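Local coordinates for protein lactate dehydrogenase (Eimeria maxima, PDB 6CT6) that probably catalyses the NADH-dependent interconversion of pyruvate and lactate, and is captured here with NADH and the substrate analogue oxamate bound, at residues M101-L104 / P105-I108; L172-P176 / H177-G181; G185-G188 / D189-P193; Y275-N279 / H280-V284; G311-D314 / E315-M319. All coordinates share one frame; numbering follows the deposited sequence.

Contact 1: residues M101-L104 / P105-I108; sequences MDLL and PVNI
Leu103 and Asn107 meet where a loop runs into the first turn of helix 104-121, and backbone hydrogen bonds do most of the joining. Leu103, at the N-cap position, offers one carbonyl to two amides. Asn107 N reaches Leu103 O at 3.0 Å in a nearly straight bond (166°), while Val106 N stands 3.2 Å from Leu103 O in a bent, weak one. One residue further on, Ile108 N binds Leu104 O at 2.9 Å, and the i to i+4 pattern of an alpha helix is established. Pro105 costs the turn nothing, for the first amides of a helix have no carbonyl of a preceding turn to bind.

Carbon contacts supplement these bonds. Pro105 CD lies 3.5 Å from Leu104 CB, a tight approach between neighbours joined by the peptide bond. More loosely, Leu103 CD2 comes within 4.4 Å of Val106 CG2. The methyl CG2 of Ile108 rests 3.3 Å from Leu104 O, alongside the very carbonyl that its own amide binds.

Asn107 supplies the polar side chain. With CG beside the backbone N (chi1 -72°), its amide folds back along the cap residue, putting ND2 3.6 Å from Leu103 CB. Its OD1 takes a hydrogen bond from Ile87 N. The side chain of Asn107 is about 5 Å from the bound NADH.

Main-chain atoms make the helix start, while the side chains serve other parts of the fold: Leu104 and Ile108 pack against helices 134-145 and 303-328, and Asn107 makes a polar link beside the cofactor.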
# COMPACT_ATOMS: atom_id res chain seq x y z
N MET B 101 12.94 17.33 12.09
CA MET B 101 13.53 17.54 13.40
C MET B 101 12.67 18.36 14.36
O MET B 101 13.06 18.51 15.52
CB MET B 101 14.90 18.22 13.23
CG MET B 101 15.62 18.57 14.53
SD MET B 101 17.41 18.37 14.41
CE MET B 101 17.75 19.17 12.84
N ASP B 102 11.51 18.86 13.95
CA ASP B 102 10.71 19.66 14.87
C ASP B 102 10.17 18.85 16.05
O ASP B 102 9.71 19.45 17.03
CB ASP B 102 9.55 20.33 14.13
CG ASP B 102 8.74 19.35 13.30
OD1 ASP B 102 8.88 18.13 13.52
OD2 ASP B 102 7.97 19.81 12.43
N LEU B 103 10.21 17.52 15.98
CA LEU B 103 9.65 16.67 17.02
C LEU B 103 10.70 15.78 17.68
O LEU B 103 10.35 14.78 18.33
CB LEU B 103 8.51 15.82 16.46
CG LEU B 103 7.22 16.61 16.23
CD1 LEU B 103 6.51 16.15 14.97
CD2 LEU B 103 6.30 16.49 17.44
N LEU B 104 11.97 16.11 17.52
CA LEU B 104 13.04 15.32 18.13
C LEU B 104 12.88 15.13 19.63
O LEU B 104 13.01 13.98 20.10
CB LEU B 104 14.39 15.98 17.80
CG LEU B 104 15.67 15.24 18.22
CD1 LEU B 104 16.83 15.72 17.37
CD2 LEU B 104 16.00 15.46 19.69
N PRO B 105 12.61 16.16 20.43
CA PRO B 105 12.50 15.94 21.88
C PRO B 105 11.45 14.92 22.26
O PRO B 105 11.61 14.22 23.27
CB PRO B 105 12.15 17.34 22.42
CG PRO B 105 12.55 18.28 21.35
CD PRO B 105 12.32 17.56 20.07
N VAL B 106 10.38 14.83 21.48
CA VAL B 106 9.30 13.89 21.78
C VAL B 106 9.68 12.49 21.32
O VAL B 106 9.55 11.51 22.07
CB VAL B 106 8.00 14.37 21.11
CG1 VAL B 106 6.85 13.42 21.43
CG2 VAL B 106 7.67 15.79 21.54
N ASN B 107 10.16 12.37 20.09
CA ASN B 107 10.37 11.06 19.50
C ASN B 107 11.62 10.37 20.04
O ASN B 107 11.69 9.14 20.00
CB ASN B 107 10.43 11.21 17.98
CG ASN B 107 9.06 11.50 17.38
OD1 ASN B 107 8.04 11.03 17.89
ND2 ASN B 107 9.03 12.29 16.31
N ILE B 108 12.58 11.12 20.59
CA ILE B 108 13.72 10.48 21.25
C ILE B 108 13.23 9.64 22.42
O ILE B 108 13.76 8.55 22.68
CB ILE B 108 14.76 11.53 21.69
CG1 ILE B 108 16.04 10.84 22.17
CG2 ILE B 108 14.21 12.44 22.78
CD1 ILE B 108 17.00 10.53 21.06

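Contact 2: residues L172-P176 / H177-G181; sequences LHVSP and HDVQG
Val174, Ser175, Asp178 and Val179 meet round a short 3-10 turn, which carries the chain from helix 157-172 into strand 179-184 of the C-terminal domain. Two i to i+3 bonds define it. Asp178 N donates to Ser175 O at 3.0 Å and Val179 N to Pro176 O at 3.1 Å; in both, the donor sits well above the carbonyl plane, in keeping with the tight curvature. Arg165 of the preceding helix also donates to Pro176 O, so this oxygen is gripped twice.

The side chain of Ser175 reinforces the entry. Its OG, turned away from its own amide (chi1 165°), accepts His177 N at 3.0 Å and completes an ST turn. On the inner side the two valines cross at a slant, and Val174 CG1 touches Val179 CG2 at 3.7 Å. Val174 points its other methyl, CG2, at Asp178 CB, 4.2 Å away. Val179 continues inward onto Ile168 and Ala169, tying the turn to the helix it has just left, whereas Ser175 and His177 pack on Asp61 of the second subunit.

Neighbours in sequence, His177 and Asp178 join their side chains. His177 ND1 donates to Asp178 OD1 at 2.7 Å (161°); the oxygen lies in the plane of the imidazole, yet the nitrogen meets it from 54° above the plane of the carboxylate.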
# COMPACT_ATOMS: atom_id res chain seq x y z
N LEU B 172 17.99 9.10 -19.38
CA LEU B 172 18.69 8.30 -20.38
C LEU B 172 17.80 7.30 -21.11
O LEU B 172 18.25 6.70 -22.10
CB LEU B 172 19.85 7.54 -19.72
CG LEU B 172 20.95 8.42 -19.14
CD1 LEU B 172 21.90 7.60 -18.28
CD2 LEU B 172 21.72 9.13 -20.25
N HIS B 173 16.57 7.09 -20.65
CA HIS B 173 15.69 6.07 -21.22
C HIS B 173 16.31 4.68 -21.10
O HIS B 173 16.42 3.93 -22.07
CB HIS B 173 15.33 6.41 -22.67
CG HIS B 173 14.60 7.71 -22.81
ND1 HIS B 173 15.25 8.91 -23.03
CD2 HIS B 173 13.28 8.00 -22.72
CE1 HIS B 173 14.35 9.88 -23.09
NE2 HIS B 173 13.16 9.36 -22.91
N VAL B 174 16.73 4.35 -19.88
CA VAL B 174 17.21 3.03 -19.52
C VAL B 174 16.48 2.60 -18.25
O VAL B 174 16.03 3.43 -17.46
CB VAL B 174 18.74 3.00 -19.33
CG1 VAL B 174 19.15 3.84 -18.13
CG2 VAL B 174 19.24 1.58 -19.17
N SER B 175 16.38 1.29 -18.06
CA SER B 175 15.68 0.76 -16.90
C SER B 175 16.42 1.15 -15.62
O SER B 175 17.65 1.13 -15.58
CB SER B 175 15.58 -0.76 -16.99
OG SER B 175 15.22 -1.32 -15.74
N PRO B 176 15.69 1.49 -14.54
CA PRO B 176 16.37 1.71 -13.25
C PRO B 176 17.15 0.49 -12.78
O PRO B 176 18.10 0.63 -12.00
CB PRO B 176 15.22 2.05 -12.30
CG PRO B 176 14.07 2.43 -13.17
CD PRO B 176 14.23 1.63 -14.42
N HIS B 177 16.76 -0.70 -13.23
CA HIS B 177 17.52 -1.91 -12.93
C HIS B 177 19.00 -1.73 -13.24
O HIS B 177 19.86 -2.28 -12.54
CB HIS B 177 16.94 -3.09 -13.72
CG HIS B 177 17.70 -4.37 -13.54
ND1 HIS B 177 18.87 -4.65 -14.21
CD2 HIS B 177 17.44 -5.46 -12.77
CE1 HIS B 177 19.30 -5.85 -13.86
NE2 HIS B 177 18.45 -6.36 -12.98
N ASP B 178 19.31 -0.96 -14.28
CA ASP B 178 20.68 -0.82 -14.76
C ASP B 178 21.29 0.54 -14.43
O ASP B 178 22.34 0.89 -14.99
CB ASP B 178 20.71 -1.07 -16.27
CG ASP B 178 20.12 -2.41 -16.64
OD1 ASP B 178 20.50 -3.42 -16.00
OD2 ASP B 178 19.26 -2.47 -17.54
N VAL B 179 20.67 1.31 -13.54
CA VAL B 179 21.25 2.55 -13.03
C VAL B 179 21.72 2.27 -11.61
O VAL B 179 20.91 2.02 -10.71
CB VAL B 179 20.24 3.71 -13.05
CG1 VAL B 179 20.88 4.98 -12.51
CG2 VAL B 179 19.72 3.93 -14.46
N GLN B 180 23.03 2.30 -11.40
CA GLN B 180 23.62 2.21 -10.07
C GLN B 180 23.86 3.62 -9.55
O GLN B 180 24.46 4.45 -10.25
CB GLN B 180 24.92 1.42 -10.08
CG GLN B 180 24.77 -0.07 -10.40
CD GLN B 180 24.47 -0.34 -11.86
OE1 GLN B 180 25.11 0.21 -12.76
NE2 GLN B 180 23.48 -1.19 -12.11
N GLY B 181 23.38 3.90 -8.34
CA GLY B 181 23.45 5.23 -7.78
C GLY B 181 23.38 5.21 -6.27
O GLY B 181 22.66 4.39 -5.69

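Contact 3: residues G185-G188 / D189-P193; sequences GVHG and DNMLP. With NAI (1,4-dihydronicotinamide adenine dinucleotide), chain D; OXM (oxamic acid), chain F.
The imidazole of His187 has the NADH carboxamide over one face, oxamate at its edge, and the methyl CE of Met191 approaching obliquely from across the turn. Over the face, NADH N7N comes within 2.9 Å of His187 NE2. At the edge and in the ring plane, His187 NE2 donates to oxamate O1 at 3.0 Å (156°). On the other ring nitrogen, ND1 is hydrogen-bonded to Asp160 OD2, which fixes the rotation of the ring. Met191 CE stands 4.1 Å from His187 ND1, the two side chains running side by side in the same direction.

Met191 reaches this place from the end of a type I beta turn, Gly188 to Met191, closed by Met191 N to Gly188 O at 3.0 Å. Its chain, bent at the last torsion (chi3 66°), curls over the same carbonyl and leaves CE 3.3 Å from Gly188 O. Behind the turn, Val186 O touches Met191 CB at 3.1 Å, and Val186 CG1 packs against Asn190 CB at 3.9 Å. Asp135 accepts the backbone N-H of His187 and holds the residue from its main chain too.

The histidine is thus oriented by an aspartate on one nitrogen and faces the substrate analogue with the other. This is consistent with the histidine-aspartate pair through which lactate dehydrogenases exchange a proton with substrate, next to the nicotinamide that carries the hydride.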
# COMPACT_ATOMS: atom_id res chain seq x y z
N GLY B 185 25.55 9.69 3.62
CA GLY B 185 25.59 10.76 4.59
C GLY B 185 24.37 10.79 5.49
O GLY B 185 23.88 9.74 5.92
N VAL B 186 23.89 11.98 5.79
CA VAL B 186 22.73 12.16 6.66
C VAL B 186 21.48 12.13 5.80
O VAL B 186 21.47 12.66 4.68
CB VAL B 186 22.83 13.48 7.45
CG1 VAL B 186 22.65 14.69 6.53
CG2 VAL B 186 21.81 13.51 8.58
N HIS B 187 20.42 11.52 6.31
CA HIS B 187 19.11 11.65 5.67
C HIS B 187 18.58 13.03 6.03
O HIS B 187 17.75 13.22 6.92
CB HIS B 187 18.16 10.54 6.11
CG HIS B 187 16.84 10.58 5.40
ND1 HIS B 187 16.74 10.50 4.03
CD2 HIS B 187 15.58 10.71 5.86
CE1 HIS B 187 15.47 10.57 3.68
NE2 HIS B 187 14.74 10.69 4.77
N GLY B 188 19.10 14.02 5.32
CA GLY B 188 18.75 15.40 5.59
C GLY B 188 19.25 16.31 4.50
O GLY B 188 19.62 15.86 3.41
N ASP B 189 19.29 17.61 4.82
CA ASP B 189 19.65 18.60 3.81
C ASP B 189 21.07 18.42 3.30
O ASP B 189 21.37 18.78 2.16
CB ASP B 189 19.47 20.01 4.38
CG ASP B 189 18.01 20.40 4.52
OD1 ASP B 189 17.22 20.11 3.59
OD2 ASP B 189 17.64 20.99 5.56
N ASN B 190 21.95 17.85 4.12
CA ASN B 190 23.34 17.63 3.73
C ASN B 190 23.57 16.25 3.11
O ASN B 190 24.72 15.82 3.01
CB ASN B 190 24.26 17.82 4.94
CG ASN B 190 24.40 19.27 5.35
OD1 ASN B 190 25.10 20.05 4.70
ND2 ASN B 190 23.74 19.65 6.44
N MET B 191 22.51 15.56 2.69
CA MET B 191 22.70 14.27 2.04
C MET B 191 23.52 14.45 0.77
O MET B 191 23.44 15.47 0.09
CB MET B 191 21.36 13.61 1.72
CG MET B 191 20.58 14.22 0.56
SD MET B 191 19.06 13.31 0.17
CE MET B 191 18.09 13.59 1.65
N LEU B 192 24.33 13.44 0.46
CA LEU B 192 25.36 13.54 -0.58
C LEU B 192 25.09 12.56 -1.71
O LEU B 192 25.52 11.40 -1.65
CB LEU B 192 26.74 13.28 0.03
CG LEU B 192 27.93 13.26 -0.93
CD1 LEU B 192 27.97 14.51 -1.80
CD2 LEU B 192 29.22 13.12 -0.14
N PRO B 193 24.37 12.97 -2.75
CA PRO B 193 24.32 12.15 -3.98
C PRO B 193 25.69 12.08 -4.62
O PRO B 193 26.30 13.10 -4.96
CB PRO B 193 23.31 12.89 -4.86
CG PRO B 193 22.55 13.79 -3.94
CD PRO B 193 23.49 14.15 -2.84
PA NAI D . 2.49 8.06 10.89
O1A NAI D . 2.13 9.18 11.84
O2A NAI D . 1.54 7.68 9.78
O5B NAI D . 2.76 6.75 11.78
C5B NAI D . 3.45 6.83 13.02
C4B NAI D . 2.76 5.90 14.00
O4B NAI D . 3.56 5.67 15.16
C3B NAI D . 1.44 6.47 14.49
O3B NAI D . 0.37 5.60 14.10
C2B NAI D . 1.57 6.54 16.00
O2B NAI D . 0.36 6.22 16.68
C1B NAI D . 2.64 5.49 16.24
N9A NAI D . 3.31 5.55 17.55
C8A NAI D . 3.54 6.61 18.36
N7A NAI D . 4.19 6.20 19.49
C5A NAI D . 4.37 4.87 19.40
C6A NAI D . 4.98 3.81 20.22
N6A NAI D . 5.54 4.08 21.42
N1A NAI D . 4.95 2.54 19.74
C2A NAI D . 4.39 2.24 18.56
N3A NAI D . 3.83 3.15 17.76
C4A NAI D . 3.79 4.45 18.13
O3 NAI D . 3.94 8.39 10.26
PN NAI D . 4.59 7.66 8.96
O1N NAI D . 4.14 8.40 7.72
O2N NAI D . 4.37 6.17 9.07
O5D NAI D . 6.15 7.99 9.19
C5D NAI D . 6.81 7.45 10.33
C4D NAI D . 8.23 7.99 10.47
O4D NAI D . 9.03 7.68 9.33
C3D NAI D . 8.22 9.51 10.60
O3D NAI D . 9.13 9.88 11.64
C2D NAI D . 8.71 9.99 9.26
O2D NAI D . 9.34 11.27 9.31
C1D NAI D . 9.69 8.87 8.91
N1N NAI D . 10.11 8.79 7.51
C2N NAI D . 11.37 8.38 7.32
C3N NAI D . 11.93 8.23 6.07
C7N NAI D . 13.35 7.78 6.00
O7N NAI D . 13.88 7.31 7.00
N7N NAI D . 14.03 7.90 4.87
C4N NAI D . 11.13 8.52 4.83
C5N NAI D . 9.78 8.96 5.15
C6N NAI D . 9.32 9.07 6.46
C1 OXM F . 11.19 11.95 4.39
N1 OXM F . 10.01 12.77 4.65
O1 OXM F . 11.91 11.63 5.29
C2 OXM F . 11.52 11.51 2.96
O2 OXM F . 12.68 11.65 2.51
O3 OXM F . 10.63 10.99 2.24

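Contact 4: residues Y275-N279 / H280-V284; sequences YNVNN and HYLGV
Val277 stands at about a right angle to His280 and lays its methyl CG1 squarely over the middle of the imidazole. From Val277 CG1 to the centroid of the His280 ring is 3.5 Å, only 11° off the normal, a centred CH-pi contact. A second forms further along strand 281-289, where Tyr275 and Val284 slide past each other in opposite directions. Here Val284 CG1 lies 3.8 Å from the centroid of the Tyr275 ring and is shifted toward the rim. Between the two, Val277 turns its other methyl to Leu282: Val277 CG2 meets Leu282 CD2 at 3.7 Å, the side chains crossing at a slant.

The imidazole can lie under Val277 because CG of His280 sits between its own backbone N and carbonyl carbon (chi1 69°), folded back over the loop. Its rotation is set by a bond to the next residue: His280 ND1 donates to Tyr281 O at 3.0 Å from above the plane of that carbonyl, with the oxygen close to the imidazole plane. The other nitrogen, His280 NE2, shares a hydrogen bond with a water at 3.0 Å, and that water weakly accepts Asn278 N. Asn279 and His280 together face Leu271 in a G1 bulge, where the chain enters strand 281-289. The hydroxyl of Tyr275 is tied to Ile297 and Leu299, while helix 303-328 packs on Val277 and His280.

No direct hydrogen bond joins the two segments. The loop closes on strand 281-289 through methyl-to-ring and methyl-to-methyl packing, while water and the histidine's bond to its neighbour satisfy the buried imidazole nitrogens.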
# COMPACT_ATOMS: atom_id res chain seq x y z
N TYR B 275 35.00 6.36 7.39
CA TYR B 275 34.45 7.62 6.91
C TYR B 275 34.72 8.78 7.86
O TYR B 275 34.00 9.79 7.84
CB TYR B 275 32.94 7.49 6.65
CG TYR B 275 32.61 6.58 5.50
CD1 TYR B 275 32.53 7.08 4.21
CD2 TYR B 275 32.40 5.23 5.69
CE1 TYR B 275 32.24 6.26 3.14
CE2 TYR B 275 32.11 4.39 4.63
CZ TYR B 275 32.03 4.92 3.36
OH TYR B 275 31.74 4.09 2.29
N ASN B 276 35.75 8.66 8.69
CA ASN B 276 36.09 9.69 9.67
C ASN B 276 34.97 9.89 10.70
O ASN B 276 34.85 10.96 11.30
CB ASN B 276 36.40 11.02 8.97
CG ASN B 276 37.18 11.97 9.85
OD1 ASN B 276 36.64 12.96 10.35
ND2 ASN B 276 38.46 11.68 10.05
N VAL B 277 34.16 8.85 10.90
CA VAL B 277 33.04 8.89 11.84
C VAL B 277 33.46 8.20 13.12
O VAL B 277 34.08 7.12 13.09
CB VAL B 277 31.79 8.22 11.24
CG1 VAL B 277 30.69 8.07 12.29
CG2 VAL B 277 31.27 9.03 10.06
N ASN B 278 33.12 8.80 14.26
CA ASN B 278 33.55 8.31 15.57
C ASN B 278 32.34 8.02 16.44
O ASN B 278 31.74 8.93 17.02
CB ASN B 278 34.48 9.34 16.22
CG ASN B 278 35.77 9.52 15.45
OD1 ASN B 278 36.49 8.56 15.19
ND2 ASN B 278 36.06 10.76 15.06
N ASN B 279 31.98 6.74 16.53
CA ASN B 279 30.97 6.26 17.47
C ASN B 279 29.59 6.89 17.22
O ASN B 279 28.91 7.32 18.14
CB ASN B 279 31.41 6.51 18.92
CG ASN B 279 30.40 6.03 19.94
OD1 ASN B 279 29.83 4.94 19.81
ND2 ASN B 279 30.15 6.84 20.96
N HIS B 280 29.18 6.93 15.96
CA HIS B 280 27.79 7.26 15.66
C HIS B 280 27.45 6.74 14.27
O HIS B 280 28.25 6.05 13.63
CB HIS B 280 27.52 8.77 15.80
CG HIS B 280 28.17 9.63 14.76
ND1 HIS B 280 27.65 9.80 13.50
CD2 HIS B 280 29.27 10.42 14.82
CE1 HIS B 280 28.42 10.63 12.81
NE2 HIS B 280 29.41 11.02 13.59
N TYR B 281 26.23 7.04 13.82
CA TYR B 281 25.66 6.43 12.63
C TYR B 281 25.74 7.38 11.44
O TYR B 281 25.73 8.61 11.59
CB TYR B 281 24.20 6.03 12.89
CG TYR B 281 24.06 4.94 13.92
CD1 TYR B 281 23.78 3.63 13.55
CD2 TYR B 281 24.22 5.22 15.27
CE1 TYR B 281 23.65 2.63 14.50
CE2 TYR B 281 24.10 4.23 16.22
CZ TYR B 281 23.81 2.94 15.83
OH TYR B 281 23.70 1.94 16.78
N LEU B 282 25.81 6.79 10.25
CA LEU B 282 25.88 7.55 9.01
C LEU B 282 25.46 6.64 7.86
O LEU B 282 25.71 5.43 7.89
CB LEU B 282 27.28 8.11 8.77
CG LEU B 282 27.44 9.18 7.68
CD1 LEU B 282 26.83 10.50 8.13
CD2 LEU B 282 28.90 9.36 7.30
N GLY B 283 24.83 7.23 6.85
CA GLY B 283 24.42 6.49 5.68
C GLY B 283 25.58 6.07 4.81
O GLY B 283 26.20 6.91 4.14
N VAL B 284 25.90 4.78 4.81
CA VAL B 284 27.02 4.26 4.03
C VAL B 284 26.62 2.94 3.38
O VAL B 284 25.70 2.25 3.85
CB VAL B 284 28.28 4.05 4.89
CG1 VAL B 284 28.74 5.37 5.48
CG2 VAL B 284 28.02 3.03 6.00
O HOH W 1 32.29 11.99 13.60

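Contact 5: residues G311-D314 / E315-M319; sequences GSID and EVLEM
Leu317 lies one helical turn beyond Ile313 and traces that residue's carbonyl from CB outward. Its CB sits 3.6 Å from Ile313 O, with Asp314 O almost as near. The next atom, Leu317 CG, draws in to 3.2 Å from Ile313 O, a consequence of its place beside the backbone N (chi1 -65°). At the tip Leu317 CD1 is still 3.7 Å from Ile313 O. The same methyl, Leu317 CD1, reaches Ile313 CG2 at 4.0 Å, the two side chains lying side by side and pointing the same way.

Four successive amides, from Glu315 to Glu318, bind the carbonyls four residues back. The shortest of these bonds is Glu318 N to Asp314 O, at 2.7 Å. Glu315 brings its CB within 3.5 Å of Ser312 O, then runs out extended until OE1 takes a hydrogen bond from Asn190 ND2. Ser312 OG, on the same side of the helix, bonds to both Val186 N and Asn190 O. Further along, the buried Met319 packs on Met101 and Pro133.

This is the regular i to i+4 ladder of an amphipathic alpha helix, the long helix 303-328 of the lactate dehydrogenase C-terminal domain, here hydrogen-bonded through Ser312 and Glu315 to the loop that carries His187.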
# COMPACT_ATOMS: atom_id res chain seq x y z
N GLY B 311 29.86 17.84 5.95
CA GLY B 311 28.59 18.51 6.21
C GLY B 311 27.56 17.57 6.81
O GLY B 311 26.86 17.93 7.76
N SER B 312 27.46 16.35 6.26
CA SER B 312 26.55 15.37 6.84
C SER B 312 26.98 15.00 8.25
O SER B 312 26.16 14.96 9.18
CB SER B 312 26.49 14.12 5.95
OG SER B 312 25.59 14.29 4.88
N ILE B 313 28.27 14.72 8.44
CA ILE B 313 28.75 14.31 9.76
C ILE B 313 28.52 15.41 10.78
O ILE B 313 28.18 15.14 11.94
CB ILE B 313 30.24 13.90 9.68
CG1 ILE B 313 30.42 12.73 8.71
CG2 ILE B 313 30.76 13.52 11.07
CD1 ILE B 313 31.87 12.33 8.47
N ASP B 314 28.69 16.67 10.37
CA ASP B 314 28.45 17.77 11.30
C ASP B 314 26.97 17.87 11.66
O ASP B 314 26.63 18.15 12.82
CB ASP B 314 28.94 19.09 10.71
CG ASP B 314 30.45 19.14 10.57
OD1 ASP B 314 31.14 18.36 11.26
OD2 ASP B 314 30.95 19.96 9.78
N GLU B 315 26.08 17.65 10.69
CA GLU B 315 24.65 17.69 10.99
C GLU B 315 24.29 16.65 12.05
O GLU B 315 23.49 16.93 12.95
CB GLU B 315 23.84 17.46 9.71
CG GLU B 315 22.33 17.60 9.91
CD GLU B 315 21.56 17.61 8.60
OE1 GLU B 315 22.15 17.93 7.55
OE2 GLU B 315 20.35 17.30 8.63
N VAL B 316 24.87 15.45 11.96
CA VAL B 316 24.61 14.42 12.97
C VAL B 316 25.16 14.85 14.32
O VAL B 316 24.49 14.72 15.35
CB VAL B 316 25.19 13.07 12.52
CG1 VAL B 316 25.04 12.02 13.61
CG2 VAL B 316 24.51 12.60 11.24
N LEU B 317 26.40 15.35 14.34
CA LEU B 317 27.01 15.78 15.60
C LEU B 317 26.23 16.92 16.22
O LEU B 317 26.04 16.96 17.45
CB LEU B 317 28.46 16.19 15.36
CG LEU B 317 29.40 15.08 14.91
CD1 LEU B 317 30.74 15.67 14.49
CD2 LEU B 317 29.59 14.05 16.02
N GLU B 318 25.77 17.88 15.41
CA GLU B 318 24.94 18.95 15.92
C GLU B 318 23.70 18.40 16.62
O GLU B 318 23.27 18.92 17.65
CB GLU B 318 24.55 19.90 14.78
CG GLU B 318 24.11 21.28 15.24
CD GLU B 318 24.10 22.29 14.10
OE1 GLU B 318 24.29 21.88 12.93
OE2 GLU B 318 23.91 23.49 14.37
N MET B 319 23.12 17.33 16.07
CA MET B 319 21.93 16.73 16.67
C MET B 319 22.28 15.99 17.96
O MET B 319 21.50 16.02 18.92
CB MET B 319 21.25 15.79 15.68
CG MET B 319 20.48 16.50 14.57
SD MET B 319 19.48 15.39 13.55
CE MET B 319 20.73 14.51 12.62

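In the fold
Contacts 3 and 4 are the most buried of the five; contacts 1, 2 and 5 are partly buried. Helix 303-328 links most of them: contact 5 lies on it and touches contacts 1, 3 and 4. Its links to contact 3 are mainly polar and those to contacts 1 and 4 are packing. Contacts 3 and 4 join through a backbone bond between Gly185 and Gly283. Contact 2 stands apart at the subunit interface, its centre about 36 Å from that of contact 1, though it shares a sheet with contact 3. Backbone bonds dominate contacts 1 and 5, a turn's bonds and a histidine-aspartate pair contact 2, ring packing contact 4, and ligand chemistry contact 3.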